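Local structure of NalP translocator (Neisseria meningitidis, 1UYN) at residues T12-H21 and W95-S106. The protein forms, as the C-terminal translocator domain of a serine-protease autotransporter, an outer-membrane pore for moving the passenger domain to the bacterial cell surface. Sequence-based numbering, arbitrary orientation.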
ATOM      1  N   THR A  12      17.339  -6.122  14.020  1.00 30.86           N
ATOM      2  CA  THR A  12      16.036  -6.458  13.457  1.00 28.12           C
ATOM      3  C   THR A  12      15.324  -5.200  12.999  1.00 26.21           C
ATOM      4  O   THR A  12      14.311  -5.302  12.277  1.00 25.60           O
ATOM      5  CB  THR A  12      15.125  -7.097  14.498  1.00 27.82           C
ATOM      6  OG1 THR A  12      15.040  -6.223  15.631  1.00 28.50           O
ATOM      7  CG2 THR A  12      15.660  -8.426  15.010  1.00 25.92           C
ATOM      8  N   VAL A  13      15.814  -4.035  13.444  1.00 23.70           N
ATOM      9  CA  VAL A  13      15.183  -2.763  13.112  1.00 22.43           C
ATOM     10  C   VAL A  13      15.256  -2.434  11.627  1.00 20.84           C
ATOM     11  O   VAL A  13      14.295  -1.885  11.068  1.00 21.61           O
ATOM     12  CB  VAL A  13      15.702  -1.576  13.971  1.00 22.72           C
ATOM     13  CG1 VAL A  13      17.163  -1.152  13.596  1.00 22.77           C
ATOM     14  CG2 VAL A  13      14.745  -0.413  13.857  1.00 22.04           C
ATOM     15  N   TYR A  14      16.329  -2.811  10.962  1.00 18.52           N
ATOM     16  CA  TYR A  14      16.341  -2.650   9.530  1.00 17.92           C
ATOM     17  C   TYR A  14      15.357  -3.577   8.804  1.00 17.52           C
ATOM     18  O   TYR A  14      14.669  -3.132   7.911  1.00 17.31           O
ATOM     19  CB  TYR A  14      17.733  -2.797   8.991  1.00 17.82           C
ATOM     20  CG  TYR A  14      18.624  -1.751   9.534  1.00 17.30           C
ATOM     21  CD1 TYR A  14      18.715  -0.545   8.924  1.00 18.41           C
ATOM     22  CD2 TYR A  14      19.376  -1.972  10.685  1.00 18.27           C
ATOM     23  CE1 TYR A  14      19.526   0.450   9.451  1.00 21.13           C
ATOM     24  CE2 TYR A  14      20.201  -0.990  11.206  1.00 17.09           C
ATOM     25  CZ  TYR A  14      20.257   0.212  10.586  1.00 17.53           C
ATOM     26  OH  TYR A  14      21.041   1.206  11.056  1.00 18.42           O
ATOM     27  N   ALA A  15      15.298  -4.858   9.168  1.00 17.29           N
ATOM     28  CA  ALA A  15      14.335  -5.789   8.545  1.00 17.13           C
ATOM     29  C   ALA A  15      12.903  -5.311   8.717  1.00 17.46           C
ATOM     30  O   ALA A  15      12.129  -5.341   7.792  1.00 17.44           O
ATOM     31  CB  ALA A  15      14.456  -7.193   9.141  1.00 16.44           C
ATOM     32  N   ASP A  16      12.585  -4.877   9.926  1.00 17.94           N
ATOM     33  CA  ASP A  16      11.255  -4.491  10.326  1.00 18.18           C
ATOM     34  C   ASP A  16      10.761  -3.228   9.669  1.00 18.02           C
ATOM     35  O   ASP A  16       9.584  -3.132   9.319  1.00 18.45           O
ATOM     36  CB  ASP A  16      11.251  -4.273  11.845  1.00 18.55           C
ATOM     37  CG  ASP A  16      11.363  -5.570  12.621  1.00 20.06           C
ATOM     38  OD1 ASP A  16      11.238  -6.634  11.996  1.00 23.73           O
ATOM     39  OD2 ASP A  16      11.589  -5.642  13.853  1.00 22.60           O
ATOM     40  N   SER A  17      11.625  -2.230   9.562  1.00 18.24           N
ATOM     41  CA  SER A  17      11.264  -0.975   8.885  1.00 18.36           C
ATOM     42  C   SER A  17      11.048  -1.224   7.409  1.00 18.89           C
ATOM     43  O   SER A  17      10.022  -0.828   6.847  1.00 18.65           O
ATOM     44  CB  SER A  17      12.304   0.097   9.086  1.00 17.74           C
ATOM     45  OG  SER A  17      13.611  -0.403   8.872  1.00 21.87           O
ATOM     46  N   THR A  18      11.960  -1.949   6.772  1.00 19.88           N
ATOM     47  CA  THR A  18      11.724  -2.343   5.379  1.00 20.80           C
ATOM     48  C   THR A  18      10.405  -3.076   5.209  1.00 20.71           C
ATOM     49  O   THR A  18       9.622  -2.746   4.333  1.00 21.65           O
ATOM     50  CB  THR A  18      12.826  -3.224   4.854  1.00 21.06           C
ATOM     51  OG1 THR A  18      14.083  -2.563   5.011  1.00 21.40           O
ATOM     52  CG2 THR A  18      12.661  -3.399   3.361  1.00 21.35           C
ATOM     53  N   ALA A  19      10.167  -4.071   6.044  1.00 20.65           N
ATOM     54  CA  ALA A  19       8.877  -4.789   6.058  1.00 21.19           C
ATOM     55  C   ALA A  19       7.671  -3.836   6.203  1.00 21.58           C
ATOM     56  O   ALA A  19       6.654  -4.009   5.517  1.00 21.91           O
ATOM     57  CB  ALA A  19       8.861  -5.788   7.202  1.00 20.44           C
ATOM     58  N   ALA A  20       7.785  -2.862   7.117  1.00 21.57           N
ATOM     59  CA  ALA A  20       6.723  -1.874   7.336  1.00 21.51           C
ATOM     60  C   ALA A  20       6.449  -1.035   6.099  1.00 21.03           C
ATOM     61  O   ALA A  20       5.314  -0.699   5.833  1.00 20.67           O
ATOM     62  CB  ALA A  20       7.062  -0.966   8.506  1.00 21.67           C
ATOM     63  N   HIS A  21       7.497  -0.723   5.341  1.00 21.48           N
ATOM     64  CA  HIS A  21       7.363   0.039   4.102  1.00 21.52           C
ATOM     65  C   HIS A  21       6.659  -0.771   2.993  1.00 21.97           C
ATOM     66  O   HIS A  21       5.693  -0.290   2.383  1.00 22.29           O
ATOM     67  CB  HIS A  21       8.719   0.517   3.588  1.00 21.15           C
ATOM     68  CG  HIS A  21       8.645   1.144   2.238  1.00 20.60           C
ATOM     69  ND1 HIS A  21       8.008   2.339   2.012  1.00 21.87           N
ATOM     70  CD2 HIS A  21       9.057   0.710   1.030  1.00 23.66           C
ATOM     71  CE1 HIS A  21       8.073   2.638   0.729  1.00 23.24           C
ATOM     72  NE2 HIS A  21       8.706   1.664   0.108  1.00 21.81           N
ATOM     73  N   TRP A  95       8.665   3.681  12.058  1.00 18.92           N
ATOM     74  CA  TRP A  95       8.610   2.383  12.683  1.00 19.10           C
ATOM     75  C   TRP A  95       9.407   2.430  14.038  1.00 20.14           C
ATOM     76  O   TRP A  95      10.546   2.857  14.108  1.00 17.75           O
ATOM     77  CB  TRP A  95       9.152   1.327  11.725  1.00 19.29           C
ATOM     78  CG  TRP A  95       9.457   0.053  12.452  1.00 20.24           C
ATOM     79  CD1 TRP A  95      10.647  -0.295  13.002  1.00 21.13           C
ATOM     80  CD2 TRP A  95       8.531  -0.988  12.798  1.00 19.45           C
ATOM     81  NE1 TRP A  95      10.531  -1.505  13.633  1.00 21.16           N
ATOM     82  CE2 TRP A  95       9.246  -1.959  13.518  1.00 19.45           C
ATOM     83  CE3 TRP A  95       7.166  -1.203  12.555  1.00 19.71           C
ATOM     84  CZ2 TRP A  95       8.654  -3.120  14.020  1.00 19.02           C
ATOM     85  CZ3 TRP A  95       6.570  -2.372  13.051  1.00 21.34           C
ATOM     86  CH2 TRP A  95       7.316  -3.307  13.782  1.00 19.96           C
ATOM     87  N   SER A  96       8.769   1.959  15.100  1.00 21.96           N
ATOM     88  CA  SER A  96       9.329   1.988  16.450  1.00 23.41           C
ATOM     89  C   SER A  96       9.463   0.597  17.006  1.00 24.05           C
ATOM     90  O   SER A  96       8.702  -0.267  16.656  1.00 24.21           O
ATOM     91  CB  SER A  96       8.410   2.767  17.388  1.00 23.46           C
ATOM     92  OG  SER A  96       8.903   4.059  17.521  1.00 24.46           O
ATOM     93  N   GLU A  97      10.392   0.429  17.931  1.00 25.26           N
ATOM     94  CA  GLU A  97      10.716  -0.851  18.556  1.00 26.09           C
ATOM     95  C   GLU A  97      11.330  -0.536  19.909  1.00 27.39           C
ATOM     96  O   GLU A  97      11.639   0.630  20.189  1.00 28.35           O
ATOM     97  CB  GLU A  97      11.802  -1.534  17.765  1.00 25.98           C
ATOM     98  CG  GLU A  97      11.327  -2.443  16.680  1.00 26.07           C
ATOM     99  CD  GLU A  97      12.489  -3.014  15.879  1.00 25.95           C
ATOM    100  OE1 GLU A  97      13.603  -3.099  16.416  1.00 24.12           O
ATOM    101  OE2 GLU A  97      12.285  -3.383  14.704  1.00 27.58           O
ATOM    102  N   ASN A  98      11.562  -1.552  20.737  1.00 28.13           N
ATOM    103  CA  ASN A  98      12.434  -1.347  21.866  1.00 29.04           C
ATOM    104  C   ASN A  98      13.774  -0.931  21.237  1.00 29.30           C
ATOM    105  O   ASN A  98      14.246  -1.550  20.252  1.00 29.59           O
ATOM    106  CB  ASN A  98      12.579  -2.609  22.746  1.00 29.25           C
ATOM    107  CG  ASN A  98      13.602  -2.414  23.909  1.00 31.96           C
ATOM    108  OD1 ASN A  98      13.401  -1.557  24.805  1.00 34.49           O
ATOM    109  ND2 ASN A  98      14.706  -3.202  23.889  1.00 32.97           N
ATOM    110  N   SER A  99      14.348   0.155  21.753  1.00 28.81           N
ATOM    111  CA  SER A  99      15.749   0.453  21.498  1.00 28.68           C
ATOM    112  C   SER A  99      16.064   1.246  20.236  1.00 27.96           C
ATOM    113  O   SER A  99      17.240   1.572  20.004  1.00 27.86           O
ATOM    114  CB  SER A  99      16.574  -0.860  21.461  1.00 28.77           C
ATOM    115  OG  SER A  99      17.040  -1.187  22.755  1.00 29.96           O
ATOM    116  N   ALA A 100      15.057   1.544  19.417  1.00 27.15           N
ATOM    117  CA  ALA A 100      15.312   1.945  18.032  1.00 26.18           C
ATOM    118  C   ALA A 100      14.071   2.398  17.302  1.00 25.93           C
ATOM    119  O   ALA A 100      12.998   1.817  17.450  1.00 26.64           O
ATOM    120  CB  ALA A 100      15.920   0.772  17.242  1.00 25.87           C
ATOM    121  N   ASN A 101      14.229   3.402  16.457  1.00 24.94           N
ATOM    122  CA  ASN A 101      13.185   3.734  15.540  1.00 24.35           C
ATOM    123  C   ASN A 101      13.723   4.189  14.192  1.00 23.38           C
ATOM    124  O   ASN A 101      14.914   4.320  14.030  1.00 23.73           O
ATOM    125  CB  ASN A 101      12.256   4.738  16.179  1.00 24.51           C
ATOM    126  CG  ASN A 101      12.928   5.994  16.495  1.00 25.62           C
ATOM    127  OD1 ASN A 101      12.776   6.509  17.595  1.00 29.74           O
ATOM    128  ND2 ASN A 101      13.683   6.522  15.541  1.00 23.65           N
ATOM    129  N   ALA A 102      12.823   4.397  13.238  1.00 22.15           N
ATOM    130  CA  ALA A 102      13.157   4.447  11.834  1.00 21.34           C
ATOM    131  C   ALA A 102      12.208   5.353  11.118  1.00 21.09           C
ATOM    132  O   ALA A 102      11.032   5.262  11.328  1.00 21.18           O
ATOM    133  CB  ALA A 102      13.042   3.088  11.259  1.00 21.36           C
ATOM    134  N   LYS A 103      12.689   6.211  10.249  1.00 21.34           N
ATOM    135  CA  LYS A 103      11.783   6.915   9.366  1.00 22.61           C
ATOM    136  C   LYS A 103      12.127   6.609   7.903  1.00 22.77           C
ATOM    137  O   LYS A 103      13.284   6.709   7.480  1.00 23.06           O
ATOM    138  CB  LYS A 103      11.756   8.422   9.676  1.00 22.86           C
ATOM    139  CG  LYS A 103      12.777   9.283   8.911  1.00 25.78           C
ATOM    140  CD  LYS A 103      12.746  10.811   9.295  1.00 29.52           C
ATOM    141  CE  LYS A 103      13.432  11.764   8.213  1.00 30.18           C
ATOM    142  NZ  LYS A 103      14.897  11.573   7.981  1.00 29.02           N
ATOM    143  N   THR A 104      11.084   6.228   7.156  1.00 22.87           N
ATOM    144  CA  THR A 104      11.115   5.923   5.745  1.00 21.84           C
ATOM    145  C   THR A 104      10.522   7.063   4.926  1.00 21.46           C
ATOM    146  O   THR A 104       9.348   7.448   5.104  1.00 21.39           O
ATOM    147  CB  THR A 104      10.254   4.663   5.458  1.00 22.41           C
ATOM    148  OG1 THR A 104      10.654   3.545   6.281  1.00 23.49           O
ATOM    149  CG2 THR A 104      10.473   4.165   4.032  1.00 23.04           C
ATOM    150  N   ASP A 105      11.299   7.540   3.965  1.00 20.11           N
ATOM    151  CA  ASP A 105      10.792   8.396   2.922  1.00 19.39           C
ATOM    152  C   ASP A 105      10.667   7.647   1.655  1.00 18.72           C
ATOM    153  O   ASP A 105      11.526   6.849   1.312  1.00 18.17           O
ATOM    154  CB  ASP A 105      11.756   9.530   2.689  1.00 19.79           C
ATOM    155  CG  ASP A 105      11.761  10.445   3.795  1.00 21.11           C
ATOM    156  OD1 ASP A 105      10.791  10.471   4.597  1.00 26.91           O
ATOM    157  OD2 ASP A 105      12.693  11.189   3.955  1.00 24.79           O
ATOM    158  N   SER A 106       9.618   7.914   0.903  1.00 18.51           N
ATOM    159  CA  SER A 106       9.463   7.139  -0.318  1.00 18.93           C
ATOM    160  C   SER A 106       8.859   7.891  -1.456  1.00 18.88           C
ATOM    161  O   SER A 106       8.071   8.837  -1.296  1.00 18.22           O
ATOM    162  CB  SER A 106       8.688   5.870  -0.036  1.00 18.75           C
ATOM    163  OG  SER A 106       7.424   6.177   0.551  1.00 20.98           O
TER
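Asp16 CB lies over one face of the Trp95 indole, displaced from the ring centre and 3.4 Å from Trp95 NE1, with the carboxylate plane turned 67° from the ring. The indole N-H donates to Glu97 OE2 on the same strand (NE1 to OE2 2.8 Å), which lies close to the ring plane, and meets that oxygen from above the carboxylate plane. Trp95 CG stands anti to the backbone N (chi1 165°), which places the ring against the helix, with CE3 near Ala20 CB. Glu97, with its chain stretched out, brings OE2 to 2.5 Å from Asp16 OD2, the two carboxylate planes 75° apart. Helix 12-34, at the N-terminal end of the chain, here lies inside the 12-stranded autotransporter barrel, against the hairpin of strands 82-97 and 100-117, whose type II turn runs from Glu97 to Ala100. Along the second strand, Val13 CG2 meets Ala100 CB at 3.8 Å, and Ser17 CB packs on Ala102 CB. Further along, Thr104 turns its methyl to His21 ND1, while its OG1 is hydrogen-bonded to Asn134 OD1; His21 CE1 comes 3.4 Å from Ser106 CB, and Tyr132 also meets the imidazole.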